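Local atomic coordinates of putative secreted protein (Streptomyces sp. SirexAA-E, PDB entry 4PEY), a protein that hydrolyses laminarin and laminarioligosaccharides as a secreted exo-beta-1,3-glucanase, working from the non-reducing ends and yielding glucose and laminaribiose. Residues Gly72-Ile77 with Phe372-Gly377; Tyr176-Ser181 with Ile395-Trp400; Asp473-Ala478 with Gln535-Ile540; Ala478-Asp483 with Trp492-Tyr497. The protein carries 1 engineered substitution. All coordinates share one frame; numbering follows the deposited sequence. Where two conformers were deposited one is given.

How the interactions relate
Interactions 1 and 2 both join coils of the N-terminal parallel beta-helix to coils of the C-terminal one, and their segments alternate along the chain. Strand 367-375 of interaction 1 is the parallel neighbour of 395-397 and 399-403 of interaction 2; Val373 N lies 2.8 Å from Trp400 O, a probable hydrogen bond. Both are buried and polar, one a single arginine-tyrosine bond, the other a forked salt bridge. Interactions 3 and 4 stay within the C-terminal helix. Interaction 4 is a core contact, a methionine methyl group on a tyrosine face, whereas interaction 3 is a lysine-glutamate pair at the surface. These two share Ala478, and Tyr536 OH reaches Ser496 OG at 2.8 Å, tying strand 535-536 to core strand 489-498.

Interaction 1 of 4, residues Gly72-Ile77 with Phe372-Gly377; sequences GFYTSI and FVRIGG
Arg374 and Tyr74 meet edge to edge through one straight hydrogen bond, across backbones whose closest CA atoms, those of Tyr74 and Phe372, are 12.0 Å apart. From CB the arginine runs outward with CG anti to the backbone N (chi1 171°). The chain then bends at chi3 (71°), swinging the guanidinium toward the tyrosine. NE forms a salt bridge with Asp340, and Trp109 makes a cation-pi contact with the group. At the tip, NH1 donates to Tyr74 OH at 2.8 Å, with an N-H...O angle of 171°. The hydroxyl lies in the guanidinium plane, and NH1 lies at the edge of the ring, near its plane. The two planes are nearly perpendicular. Tyr74 OH is also hydrogen-bonded to Gln49 O, which gives this buried hydroxyl a second partner.

Tyr74 belongs to a type II turn, Gly72 to Thr75, that leads into strand 75-79. That strand lies between the parallel strands 55-59 and 110-113 of the N-terminal beta-helix. Arg374 sits near the end of strand 367-375 in the C-terminal beta-helix, beside strand 399-403, where its side chain touches the substrate-binding residue Trp402.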
loop_
_atom_site.group_PDB
_atom_site.type_symbol
_atom_site.label_atom_id
_atom_site.label_comp_id
_atom_site.label_asym_id
_atom_site.label_seq_id
_atom_site.Cartn_x
_atom_site.Cartn_y
_atom_site.Cartn_z
ATOM N N GLY A 72 0.413 1.225 -17.064
ATOM C CA GLY A 72 1.189 2.410 -16.732
ATOM C C GLY A 72 0.768 3.053 -15.425
ATOM O O GLY A 72 0.093 2.421 -14.611
ATOM N N PHE A 73 1.167 4.307 -15.217
ATOM C CA PHE A 73 0.792 5.039 -14.012
ATOM C C PHE A 73 -0.721 5.232 -13.916
ATOM O O PHE A 73 -1.401 5.348 -14.936
ATOM C CB PHE A 73 1.477 6.409 -13.972
ATOM C CG PHE A 73 2.942 6.348 -13.631
ATOM C CD1 PHE A 73 3.906 6.290 -14.632
ATOM C CD2 PHE A 73 3.353 6.322 -12.298
ATOM C CE1 PHE A 73 5.256 6.230 -14.310
ATOM C CE2 PHE A 73 4.695 6.262 -11.969
ATOM C CZ PHE A 73 5.651 6.214 -12.974
ATOM N N TYR A 74 -1.221 5.265 -12.681
ATOM C CA TYR A 74 -2.621 5.584 -12.372
ATOM C C TYR A 74 -3.605 4.780 -13.210
ATOM O O TYR A 74 -4.629 5.294 -13.664
ATOM C CB TYR A 74 -2.893 7.081 -12.556
ATOM C CG TYR A 74 -1.915 7.981 -11.841
ATOM C CD1 TYR A 74 -1.928 8.104 -10.451
ATOM C CD2 TYR A 74 -0.972 8.710 -12.556
ATOM C CE1 TYR A 74 -1.026 8.941 -9.796
ATOM C CE2 TYR A 74 -0.065 9.538 -11.913
ATOM C CZ TYR A 74 -0.099 9.653 -10.536
ATOM O OH TYR A 74 0.811 10.482 -9.921
ATOM N N THR A 75 -3.293 3.502 -13.380
ATOM C CA THR A 75 -4.151 2.590 -14.108
ATOM C C THR A 75 -4.451 1.391 -13.214
ATOM O O THR A 75 -3.528 0.741 -12.728
ATOM C CB THR A 75 -3.488 2.128 -15.428
ATOM O OG1 THR A 75 -3.184 3.275 -16.235
ATOM C CG2 THR A 75 -4.413 1.228 -16.198
ATOM N N SER A 76 -5.735 1.121 -12.974
ATOM C CA SER A 76 -6.141 -0.115 -12.318
ATOM C C SER A 76 -6.696 -1.063 -13.368
ATOM O O SER A 76 -7.303 -0.627 -14.351
ATOM C CB SER A 76 -7.196 0.135 -11.231
ATOM O OG SER A 76 -8.368 0.727 -11.768
ATOM N N ILE A 77 -6.486 -2.361 -13.169
ATOM C CA ILE A 77 -7.112 -3.345 -14.046
ATOM C C ILE A 77 -7.714 -4.437 -13.181
ATOM O O ILE A 77 -7.120 -4.852 -12.187
ATOM C CB ILE A 77 -6.110 -3.925 -15.086
ATOM C CG1 ILE A 77 -6.832 -4.842 -16.078
ATOM C CG2 ILE A 77 -4.940 -4.636 -14.409
ATOM C CD1 ILE A 77 -6.000 -5.160 -17.304
ATOM N N PHE A 372 -2.912 5.245 -0.175
ATOM C CA PHE A 372 -1.594 5.795 -0.433
ATOM C C PHE A 372 -1.617 7.275 -0.104
ATOM O O PHE A 372 -2.631 7.947 -0.305
ATOM C CB PHE A 372 -1.195 5.538 -1.889
ATOM C CG PHE A 372 -1.420 4.113 -2.318
ATOM C CD1 PHE A 372 -0.892 3.068 -1.573
ATOM C CD2 PHE A 372 -2.196 3.811 -3.428
ATOM C CE1 PHE A 372 -1.111 1.749 -1.933
ATOM C CE2 PHE A 372 -2.413 2.491 -3.804
ATOM C CZ PHE A 372 -1.874 1.456 -3.057
ATOM N N VAL A 373 -0.512 7.779 0.430
ATOM C CA VAL A 373 -0.406 9.198 0.718
ATOM C C VAL A 373 0.842 9.736 0.046
ATOM O O VAL A 373 1.888 9.083 0.059
ATOM C CB VAL A 373 -0.366 9.472 2.236
ATOM C CG1 VAL A 373 -0.223 10.975 2.505
ATOM C CG2 VAL A 373 -1.628 8.920 2.898
ATOM N N ARG A 374 0.714 10.902 -0.585
ATOM C CA ARG A 374 1.839 11.562 -1.236
ATOM C C ARG A 374 1.953 12.994 -0.740
ATOM O O ARG A 374 0.938 13.706 -0.667
ATOM C CB ARG A 374 1.679 11.556 -2.759
ATOM C CG ARG A 374 2.712 12.423 -3.470
ATOM C CD ARG A 374 2.670 12.214 -4.976
ATOM N NE ARG A 374 1.471 12.787 -5.584
ATOM C CZ ARG A 374 0.990 12.414 -6.770
ATOM N NH1 ARG A 374 1.606 11.460 -7.464
ATOM N NH2 ARG A 374 -0.096 12.996 -7.269
ATOM N N ILE A 375 3.174 13.406 -0.387
ATOM C CA ILE A 375 3.431 14.795 -0.017
ATOM C C ILE A 375 4.494 15.379 -0.951
ATOM O O ILE A 375 5.684 15.069 -0.832
ATOM C CB ILE A 375 3.879 14.946 1.461
ATOM C CG1 ILE A 375 2.913 14.211 2.405
ATOM C CG2 ILE A 375 4.006 16.434 1.825
ATOM C CD1 ILE A 375 3.343 12.788 2.746
ATOM N N GLY A 376 4.054 16.206 -1.901
ATOM C CA GLY A 376 4.947 16.745 -2.917
ATOM C C GLY A 376 5.120 15.845 -4.132
ATOM O O GLY A 376 4.570 14.741 -4.188
ATOM N N GLY A 377 5.886 16.310 -5.114
ATOM C CA GLY A 377 6.192 15.503 -6.286
ATOM C C GLY A 377 5.445 15.930 -7.535
ATOM O O GLY A 377 6.015 15.966 -8.629
#

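Interaction 2 of 4, residues Tyr176-Ser181 with Ile395-Trp400; sequences YTRDSS and IIDHTW
A buried salt-bridge network of Arg178, Asp179 and Asp397 links two strand corners, with Arg178 and Asp397 meeting across the contact. The arginine grips the aspartate side-on with two nitrogens, one for each carboxylate oxygen. NE donates to Asp397 OD1 at 3.0 Å, almost straight at 175°, and NH2 donates to Asp397 OD2 at 2.9 Å along a more bent path. The two groups are not coplanar: their planes lie 50° apart. Both oxygens are close to the guanidinium plane, yet NE meets OD1 from above the carboxylate plane. NH2 approaches OD2 on its syn side, also tilted from that plane.

The arginine's reach follows from how it leaves its strand. Arg178 CG lies between the backbone N and the carbonyl carbon (chi1 74°), and the chain is extended from there to NE, which projects the guanidinium across the gap between the segments. Asp397 comes to meet it from the opposite direction. In the two-beta-helix architecture of glycoside hydrolase family 55, strand 174-178 is part of the N-terminal helix and strand 395-397 of the C-terminal one, so the fork spans their interface. Each segment turns a corner close by, at Asp179 and at His398.

On the arginine's remaining side, NH1 makes a salt bridge with Asp179 OD2 at 2.8 Å and another with Glu221. Asp397 has further partners: Tyr157 OH and Thr431 OG1 both bond OD1, and Gln369 NE2 bonds OD2. Next to the corner, Ser180 OG donates to Arg178 O at 2.8 Å, from above the carbonyl plane.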
loop_
_atom_site.group_PDB
_atom_site.type_symbol
_atom_site.label_atom_id
_atom_site.label_comp_id
_atom_site.label_asym_id
_atom_site.label_seq_id
_atom_site.Cartn_x
_atom_site.Cartn_y
_atom_site.Cartn_z
ATOM N N TYR A 176 6.250 -8.286 0.423
ATOM C CA TYR A 176 5.284 -8.858 1.362
ATOM C C TYR A 176 4.207 -9.640 0.622
ATOM O O TYR A 176 3.597 -9.135 -0.320
ATOM C CB TYR A 176 4.625 -7.775 2.228
ATOM C CG TYR A 176 3.599 -8.327 3.208
ATOM C CD1 TYR A 176 3.925 -9.367 4.081
ATOM C CD2 TYR A 176 2.305 -7.813 3.258
ATOM C CE1 TYR A 176 2.989 -9.868 4.980
ATOM C CE2 TYR A 176 1.363 -8.308 4.159
ATOM C CZ TYR A 176 1.711 -9.329 5.015
ATOM O OH TYR A 176 0.769 -9.807 5.901
ATOM N N THR A 177 3.975 -10.871 1.064
ATOM C CA THR A 177 2.924 -11.717 0.515
ATOM C C THR A 177 2.067 -12.197 1.674
ATOM O O THR A 177 2.615 -12.695 2.669
ATOM C CB THR A 177 3.508 -12.947 -0.237
ATOM O OG1 THR A 177 4.491 -12.520 -1.188
ATOM C CG2 THR A 177 2.409 -13.755 -0.944
ATOM N N ARG A 178 0.744 -12.057 1.581
ATOM C CA ARG A 178 -0.102 -12.665 2.615
ATOM C C ARG A 178 -1.275 -13.454 2.062
ATOM O O ARG A 178 -1.802 -13.163 0.983
ATOM C CB ARG A 178 -0.623 -11.629 3.619
ATOM C CG ARG A 178 -1.701 -10.716 3.132
ATOM C CD ARG A 178 -2.548 -10.106 4.292
ATOM N NE ARG A 178 -3.581 -9.262 3.701
ATOM C CZ ARG A 178 -4.695 -9.726 3.133
ATOM N NH1 ARG A 178 -4.966 -11.029 3.137
ATOM N NH2 ARG A 178 -5.542 -8.884 2.559
ATOM N N ASP A 179 -1.630 -14.493 2.815
ATOM C CA ASP A 179 -2.874 -15.239 2.635
ATOM C C ASP A 179 -3.046 -15.659 1.182
ATOM O O ASP A 179 -4.003 -15.286 0.509
ATOM C CB ASP A 179 -4.042 -14.397 3.148
ATOM C CG ASP A 179 -3.856 -14.010 4.605
ATOM O OD1 ASP A 179 -3.092 -14.717 5.298
ATOM O OD2 ASP A 179 -4.444 -13.009 5.057
ATOM N N SER A 180 -2.071 -16.436 0.726
ATOM C CA SER A 180 -1.914 -16.777 -0.681
ATOM C C SER A 180 -1.398 -18.202 -0.814
ATOM O O SER A 180 -1.145 -18.882 0.182
ATOM C CB SER A 180 -0.937 -15.804 -1.367
ATOM O OG SER A 180 -1.470 -14.489 -1.484
ATOM N N SER A 181 -1.238 -18.637 -2.056
ATOM C CA SER A 181 -0.645 -19.923 -2.379
ATOM C C SER A 181 0.376 -19.716 -3.490
ATOM O O SER A 181 0.071 -19.071 -4.490
ATOM C CB SER A 181 -1.728 -20.915 -2.816
ATOM O OG SER A 181 -1.167 -22.099 -3.351
ATOM N N ILE A 395 -7.237 -2.162 11.148
ATOM C CA ILE A 395 -6.330 -2.898 10.273
ATOM C C ILE A 395 -5.809 -1.992 9.175
ATOM O O ILE A 395 -6.594 -1.365 8.463
ATOM C CB ILE A 395 -7.012 -4.118 9.605
ATOM C CG1 ILE A 395 -7.548 -5.090 10.655
ATOM C CG2 ILE A 395 -6.042 -4.836 8.656
ATOM C CD1 ILE A 395 -8.470 -6.153 10.077
ATOM N N ILE A 396 -4.487 -1.908 9.057
ATOM C CA ILE A 396 -3.850 -1.189 7.965
ATOM C C ILE A 396 -3.217 -2.234 7.063
ATOM O O ILE A 396 -2.164 -2.783 7.391
ATOM C CB ILE A 396 -2.774 -0.203 8.463
ATOM C CG1 ILE A 396 -3.329 0.683 9.582
ATOM C CG2 ILE A 396 -2.240 0.635 7.305
ATOM C CD1 ILE A 396 -4.466 1.559 9.151
ATOM N N ASP A 397 -3.876 -2.541 5.954
ATOM C CA ASP A 397 -3.443 -3.641 5.093
ATOM C C ASP A 397 -3.067 -3.109 3.716
ATOM O O ASP A 397 -3.917 -2.943 2.842
ATOM C CB ASP A 397 -4.550 -4.708 5.029
ATOM C CG ASP A 397 -4.275 -5.787 4.000
ATOM O OD1 ASP A 397 -3.136 -6.301 3.951
ATOM O OD2 ASP A 397 -5.210 -6.130 3.243
ATOM N N HIS A 398 -1.764 -2.870 3.566
ATOM C CA HIS A 398 -1.104 -2.174 2.449
ATOM C C HIS A 398 -1.330 -0.670 2.418
ATOM O O HIS A 398 -2.370 -0.170 1.971
ATOM C CB HIS A 398 -1.490 -2.736 1.085
ATOM C CG HIS A 398 -0.538 -2.322 0.005
ATOM N ND1 HIS A 398 -0.903 -2.195 -1.318
ATOM C CD2 HIS A 398 0.776 -1.998 0.072
ATOM C CE1 HIS A 398 0.153 -1.819 -2.024
ATOM N NE2 HIS A 398 1.180 -1.690 -1.206
ATOM N N THR A 399 -0.327 0.050 2.903
ATOM C CA THR A 399 -0.285 1.491 2.731
ATOM C C THR A 399 1.111 1.892 2.260
ATOM O O THR A 399 2.093 1.217 2.560
ATOM C CB THR A 399 -0.660 2.234 4.039
ATOM O OG1 THR A 399 -0.791 3.628 3.771
ATOM C CG2 THR A 399 0.381 2.036 5.108
ATOM N N TRP A 400 1.172 2.960 1.465
ATOM C CA TRP A 400 2.423 3.633 1.133
ATOM C C TRP A 400 2.223 5.081 1.484
ATOM O O TRP A 400 1.399 5.766 0.868
ATOM C CB TRP A 400 2.792 3.506 -0.348
ATOM C CG TRP A 400 4.179 4.046 -0.738
ATOM C CD1 TRP A 400 5.334 3.998 0.000
ATOM C CD2 TRP A 400 4.530 4.691 -1.979
ATOM N NE1 TRP A 400 6.383 4.563 -0.714
ATOM C CE2 TRP A 400 5.911 4.988 -1.930
ATOM C CE3 TRP A 400 3.810 5.027 -3.132
ATOM C CZ2 TRP A 400 6.580 5.603 -2.988
ATOM C CZ3 TRP A 400 4.479 5.650 -4.185
ATOM C CH2 TRP A 400 5.844 5.946 -4.096
#

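Interaction 3 of 4, residues Asp473-Ala478 with Gln535-Ile540; sequences DIKGYA and QYEHVI
Lys475 and Glu537 account for every contact between 473-478 and 535-540, and the charged interaction comes first. Lys475 NZ donates to Glu537 OE2 at 2.8 Å, a hydrogen bond within a salt bridge. The ammonium comes in on the syn side of OE2, only 17° out of the carboxylate plane.

Contacts of the aliphatic chain form a second group. Lys475 CD lies 3.6 Å from Glu537 OE2 and 4.0 Å from Glu537 OE1; the extended chain carries CD and CE past the carboxylate, and NZ ends on OE2. The side chains cross at about a right angle. In both, CG is anti to the carbonyl carbon and the chain is extended beyond it, a reach that spans the 9.0 Å between the CA atoms of Lys475 and Glu537.

The setting is the outside of the C-terminal parallel beta-helix, and the centre of the contact is about 26 Å from the centre of the chain. Strand 474-475 pairs antiparallel with 470-471 in a short excursion from the coils, while strand 535-536 runs parallel to 507-508. Between these two lies the region of Arg507 to Gln509, and the side chains of both Lys475 and Glu537 touch Arg507.

Backbone interactions make up the last group. Lys475 and Glu537 hydrogen-bond through their backbones to Gln509 and Gln508 respectively, which ties both segments to that intervening chain.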
loop_
_atom_site.group_PDB
_atom_site.type_symbol
_atom_site.label_atom_id
_atom_site.label_comp_id
_atom_site.label_asym_id
_atom_site.label_seq_id
_atom_site.Cartn_x
_atom_site.Cartn_y
_atom_site.Cartn_z
ATOM N N ASP A 473 19.250 13.910 22.266
ATOM C CA ASP A 473 20.613 13.395 22.279
ATOM C C ASP A 473 20.813 12.285 21.250
ATOM O O ASP A 473 21.833 11.593 21.263
ATOM C CB ASP A 473 20.973 12.877 23.671
ATOM C CG ASP A 473 20.965 13.971 24.719
ATOM O OD1 ASP A 473 21.496 15.069 24.441
ATOM O OD2 ASP A 473 20.422 13.735 25.819
ATOM N N ILE A 474 19.831 12.107 20.372
ATOM C CA ILE A 474 19.904 11.071 19.347
ATOM C C ILE A 474 20.147 11.694 17.975
ATOM O O ILE A 474 19.527 12.704 17.625
ATOM C CB ILE A 474 18.609 10.218 19.336
ATOM C CG1 ILE A 474 18.448 9.504 20.683
ATOM C CG2 ILE A 474 18.594 9.210 18.178
ATOM C CD1 ILE A 474 17.118 8.826 20.847
ATOM N N LYS A 475 21.061 11.100 17.205
ATOM C CA LYS A 475 21.277 11.513 15.825
ATOM C C LYS A 475 20.187 10.933 14.933
ATOM O O LYS A 475 20.120 9.722 14.734
ATOM C CB LYS A 475 22.647 11.067 15.320
ATOM C CG LYS A 475 23.821 11.733 16.010
ATOM C CD LYS A 475 25.108 11.196 15.415
ATOM C CE LYS A 475 26.313 11.435 16.307
ATOM N NZ LYS A 475 27.463 10.617 15.822
ATOM N N GLY A 476 19.329 11.791 14.401
ATOM C CA GLY A 476 18.251 11.322 13.550
ATOM C C GLY A 476 17.018 10.874 14.319
ATOM O O GLY A 476 17.038 10.709 15.545
ATOM N N TYR A 477 15.938 10.694 13.571
ATOM C CA TYR A 477 14.677 10.180 14.080
ATOM C C TYR A 477 14.470 8.776 13.561
ATOM O O TYR A 477 14.581 8.549 12.357
ATOM C CB TYR A 477 13.512 11.065 13.630
ATOM C CG TYR A 477 13.515 12.455 14.224
ATOM C CD1 TYR A 477 14.339 13.453 13.712
ATOM C CD2 TYR A 477 12.678 12.772 15.289
ATOM C CE1 TYR A 477 14.337 14.733 14.263
ATOM C CE2 TYR A 477 12.669 14.033 15.838
ATOM C CZ TYR A 477 13.498 15.010 15.329
ATOM O OH TYR A 477 13.459 16.267 15.892
ATOM N N ALA A 478 14.182 7.827 14.449
ATOM C CA ALA A 478 13.893 6.462 14.006
ATOM C C ALA A 478 12.860 6.416 12.867
ATOM O O ALA A 478 11.923 7.219 12.821
ATOM C CB ALA A 478 13.401 5.616 15.178
ATOM N N GLN A 535 25.461 6.676 6.891
ATOM C CA GLN A 535 25.509 5.345 7.503
ATOM C C GLN A 535 24.601 5.301 8.725
ATOM O O GLN A 535 24.330 6.346 9.336
ATOM C CB GLN A 535 26.933 4.963 7.946
ATOM C CG GLN A 535 28.036 5.048 6.878
ATOM C CD GLN A 535 28.024 3.895 5.880
ATOM O OE1 GLN A 535 27.235 2.963 5.992
ATOM N NE2 GLN A 535 28.922 3.956 4.905
ATOM N N TYR A 536 24.177 4.090 9.098
ATOM C CA TYR A 536 23.537 3.840 10.390
ATOM C C TYR A 536 24.584 3.532 11.447
ATOM O O TYR A 536 25.590 2.878 11.159
ATOM C CB TYR A 536 22.552 2.669 10.313
ATOM C CG TYR A 536 21.321 2.961 9.501
ATOM C CD1 TYR A 536 21.360 2.932 8.110
ATOM C CD2 TYR A 536 20.107 3.250 10.124
ATOM C CE1 TYR A 536 20.233 3.208 7.363
ATOM C CE2 TYR A 536 18.965 3.527 9.381
ATOM C CZ TYR A 536 19.038 3.502 7.997
ATOM O OH TYR A 536 17.918 3.773 7.236
ATOM N N GLU A 537 24.351 3.996 12.669
ATOM C CA GLU A 537 25.236 3.663 13.780
ATOM C C GLU A 537 24.855 2.320 14.393
ATOM O O GLU A 537 25.712 1.597 14.916
ATOM C CB GLU A 537 25.196 4.772 14.837
ATOM C CG GLU A 537 25.704 6.093 14.289
ATOM C CD GLU A 537 25.765 7.195 15.321
ATOM O OE1 GLU A 537 24.864 7.271 16.178
ATOM O OE2 GLU A 537 26.720 7.997 15.259
ATOM N N HIS A 538 23.561 2.009 14.337
ATOM C CA HIS A 538 23.001 0.794 14.921
ATOM C C HIS A 538 21.736 0.407 14.169
ATOM O O HIS A 538 21.253 1.160 13.322
ATOM C CB HIS A 538 22.683 0.986 16.410
ATOM C CG HIS A 538 23.893 1.237 17.257
ATOM N ND1 HIS A 538 24.824 0.258 17.528
ATOM C CD2 HIS A 538 24.328 2.357 17.886
ATOM C CE1 HIS A 538 25.780 0.763 18.291
ATOM N NE2 HIS A 538 25.502 2.033 18.523
ATOM N N VAL A 539 21.191 -0.762 14.495
ATOM C CA VAL A 539 19.924 -1.208 13.924
ATOM C C VAL A 539 18.735 -0.702 14.749
ATOM O O VAL A 539 17.837 -0.032 14.229
ATOM C CB VAL A 539 19.874 -2.747 13.833
ATOM C CG1 VAL A 539 18.507 -3.218 13.358
ATOM C CG2 VAL A 539 20.967 -3.251 12.893
ATOM N N ILE A 540 18.727 -1.037 16.034
ATOM C CA ILE A 540 17.647 -0.642 16.930
ATOM C C ILE A 540 18.245 -0.135 18.239
ATOM O O ILE A 540 19.139 -0.767 18.794
ATOM C CB ILE A 540 16.658 -1.828 17.196
ATOM C CG1 ILE A 540 15.573 -1.411 18.198
ATOM C CG2 ILE A 540 17.421 -3.084 17.644
ATOM C CD1 ILE A 540 14.378 -2.373 18.257
#

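Interaction 4 of 4, residues Ala478-Asp483 with Trp492-Tyr497; sequences AAYKVD and WGMGSY
Ser496 OG, hydrogen-bonded to both Asn457 OD1 and Tyr536 OH, presses against Ala479 CB at 3.5 Å. The serine CB is also near, 3.8 Å from Ala479 CB, and this small contact is where the backbones come closest, with 6.5 Å between the CA atoms of Ala479 and Ser496. OG points this way because it is anti to its backbone N (chi1 174°). Its two polar partners would fix the rotation of this buried hydroxyl.

Next along both segments, the contact is apolar and aromatic. Met494 CE sits 3.4 Å from the centroid of the Tyr480 ring and 13° off the ring normal, a CH-pi contact over the middle of the face. The nearest ring atom is Tyr480 CE2, also 3.4 Å from Met494 CE. Met494 SD is further out, 4.8 Å from the Tyr480 centroid but still above the face, so the pair is also a Met-aromatic contact. The methionine chain bends at its last torsion (chi3 72°), which turns CE down onto the ring. Tyr480 OH, at the far end of that ring, is held by His489 NE2 and Thr452 OG1.

Ser496 lies about 7 Å, side chain to side chain, from Ala458, the engineered position of the inferred proton donor. Within the C-terminal beta-helix, strand 480-482 runs between the parallel strands 443-445 and 512-513 on one face. Strand 489-498 belongs to another face, flanked by 450-458 and 520-529. Phe512, Phe522 and Tyr455 pack against Tyr480 and Met494, and Leu525 against Met494.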
loop_
_atom_site.group_PDB
_atom_site.type_symbol
_atom_site.label_atom_id
_atom_site.label_comp_id
_atom_site.label_asym_id
_atom_site.label_seq_id
_atom_site.Cartn_x
_atom_site.Cartn_y
_atom_site.Cartn_z
ATOM N N ALA A 478 14.182 7.827 14.449
ATOM C CA ALA A 478 13.893 6.462 14.006
ATOM C C ALA A 478 12.860 6.416 12.867
ATOM O O ALA A 478 11.923 7.219 12.821
ATOM C CB ALA A 478 13.401 5.616 15.178
ATOM N N ALA A 479 13.036 5.468 11.954
ATOM C CA ALA A 479 12.009 5.163 10.960
ATOM C C ALA A 479 10.765 4.555 11.608
ATOM O O ALA A 479 9.663 4.668 11.077
ATOM C CB ALA A 479 12.560 4.224 9.921
ATOM N N TYR A 480 10.963 3.891 12.744
ATOM C CA TYR A 480 9.891 3.196 13.440
ATOM C C TYR A 480 10.167 3.285 14.932
ATOM O O TYR A 480 11.108 2.671 15.436
ATOM C CB TYR A 480 9.813 1.749 12.965
ATOM C CG TYR A 480 8.603 0.933 13.381
ATOM C CD1 TYR A 480 8.535 0.342 14.643
ATOM C CD2 TYR A 480 7.571 0.676 12.479
ATOM C CE1 TYR A 480 7.444 -0.448 15.011
ATOM C CE2 TYR A 480 6.479 -0.100 12.830
ATOM C CZ TYR A 480 6.426 -0.677 14.093
ATOM O OH TYR A 480 5.349 -1.467 14.438
ATOM N N LYS A 481 9.350 4.079 15.617
ATOM C CA LYS A 481 9.508 4.344 17.036
ATOM C C LYS A 481 8.322 3.827 17.829
ATOM O O LYS A 481 7.181 4.199 17.557
ATOM C CB LYS A 481 9.660 5.843 17.298
ATOM C CG LYS A 481 9.692 6.182 18.788
ATOM C CD LYS A 481 9.600 7.663 19.046
ATOM C CE LYS A 481 9.607 7.965 20.545
ATOM N NZ LYS A 481 10.917 7.680 21.205
ATOM N N VAL A 482 8.602 2.973 18.808
ATOM C CA VAL A 482 7.617 2.573 19.801
ATOM C C VAL A 482 7.876 3.403 21.048
ATOM O O VAL A 482 8.988 3.380 21.585
ATOM C CB VAL A 482 7.712 1.067 20.115
ATOM C CG1 VAL A 482 6.672 0.651 21.153
ATOM C CG2 VAL A 482 7.550 0.254 18.827
ATOM N N ASP A 483 6.869 4.148 21.497
ATOM C CA ASP A 483 7.038 5.010 22.669
ATOM C C ASP A 483 7.513 4.227 23.892
ATOM O O ASP A 483 7.143 3.062 24.075
ATOM C CB ASP A 483 5.733 5.732 23.002
ATOM C CG ASP A 483 5.418 6.850 22.034
ATOM O OD1 ASP A 483 6.246 7.121 21.131
ATOM O OD2 ASP A 483 4.344 7.467 22.195
ATOM N N TRP A 492 7.591 -7.858 12.726
ATOM C CA TRP A 492 8.273 -8.899 11.953
ATOM C C TRP A 492 8.694 -8.393 10.571
ATOM O O TRP A 492 7.850 -7.878 9.829
ATOM C CB TRP A 492 7.366 -10.109 11.717
ATOM C CG TRP A 492 6.907 -10.942 12.881
ATOM C CD1 TRP A 492 7.423 -12.151 13.273
ATOM C CD2 TRP A 492 5.776 -10.697 13.733
ATOM N NE1 TRP A 492 6.705 -12.653 14.329
ATOM C CE2 TRP A 492 5.688 -11.784 14.634
ATOM C CE3 TRP A 492 4.839 -9.664 13.825
ATOM C CZ2 TRP A 492 4.702 -11.862 15.620
ATOM C CZ3 TRP A 492 3.859 -9.739 14.808
ATOM C CH2 TRP A 492 3.796 -10.835 15.690
ATOM N N GLY A 493 9.963 -8.589 10.200
ATOM C CA GLY A 493 10.401 -8.374 8.826
ATOM C C GLY A 493 10.425 -6.903 8.448
ATOM O O GLY A 493 9.615 -6.441 7.633
ATOM N N MET A 494 11.367 -6.164 9.027
ATOM C CA MET A 494 11.320 -4.706 8.965
ATOM C C MET A 494 12.664 -4.116 8.584
ATOM O O MET A 494 13.682 -4.449 9.189
ATOM C CB MET A 494 10.873 -4.138 10.316
ATOM C CG MET A 494 9.639 -4.833 10.890
ATOM S SD MET A 494 9.174 -4.259 12.527
ATOM C CE MET A 494 8.530 -2.670 12.131
ATOM N N GLY A 495 12.654 -3.218 7.600
ATOM C CA GLY A 495 13.883 -2.609 7.113
ATOM C C GLY A 495 13.800 -1.108 6.921
ATOM O O GLY A 495 12.765 -0.583 6.493
ATOM N N SER A 496 14.897 -0.423 7.242
ATOM C CA SER A 496 15.038 1.012 7.002
ATOM C C SER A 496 16.320 1.268 6.217
ATOM O O SER A 496 17.371 0.756 6.594
ATOM C CB SER A 496 15.063 1.785 8.327
ATOM O OG SER A 496 15.340 3.166 8.122
ATOM N N TYR A 497 16.233 2.050 5.139
ATOM C CA TYR A 497 17.389 2.298 4.264
ATOM C C TYR A 497 17.734 3.786 4.256
ATOM O O TYR A 497 16.839 4.626 4.355
ATOM C CB TYR A 497 17.120 1.824 2.826
ATOM C CG TYR A 497 16.323 0.543 2.735
ATOM C CD1 TYR A 497 16.586 -0.535 3.581
ATOM C CD2 TYR A 497 15.300 0.408 1.804
ATOM C CE1 TYR A 497 15.839 -1.700 3.517
ATOM C CE2 TYR A 497 14.545 -0.747 1.738
ATOM C CZ TYR A 497 14.827 -1.804 2.585
ATOM O OH TYR A 497 14.075 -2.963 2.511
#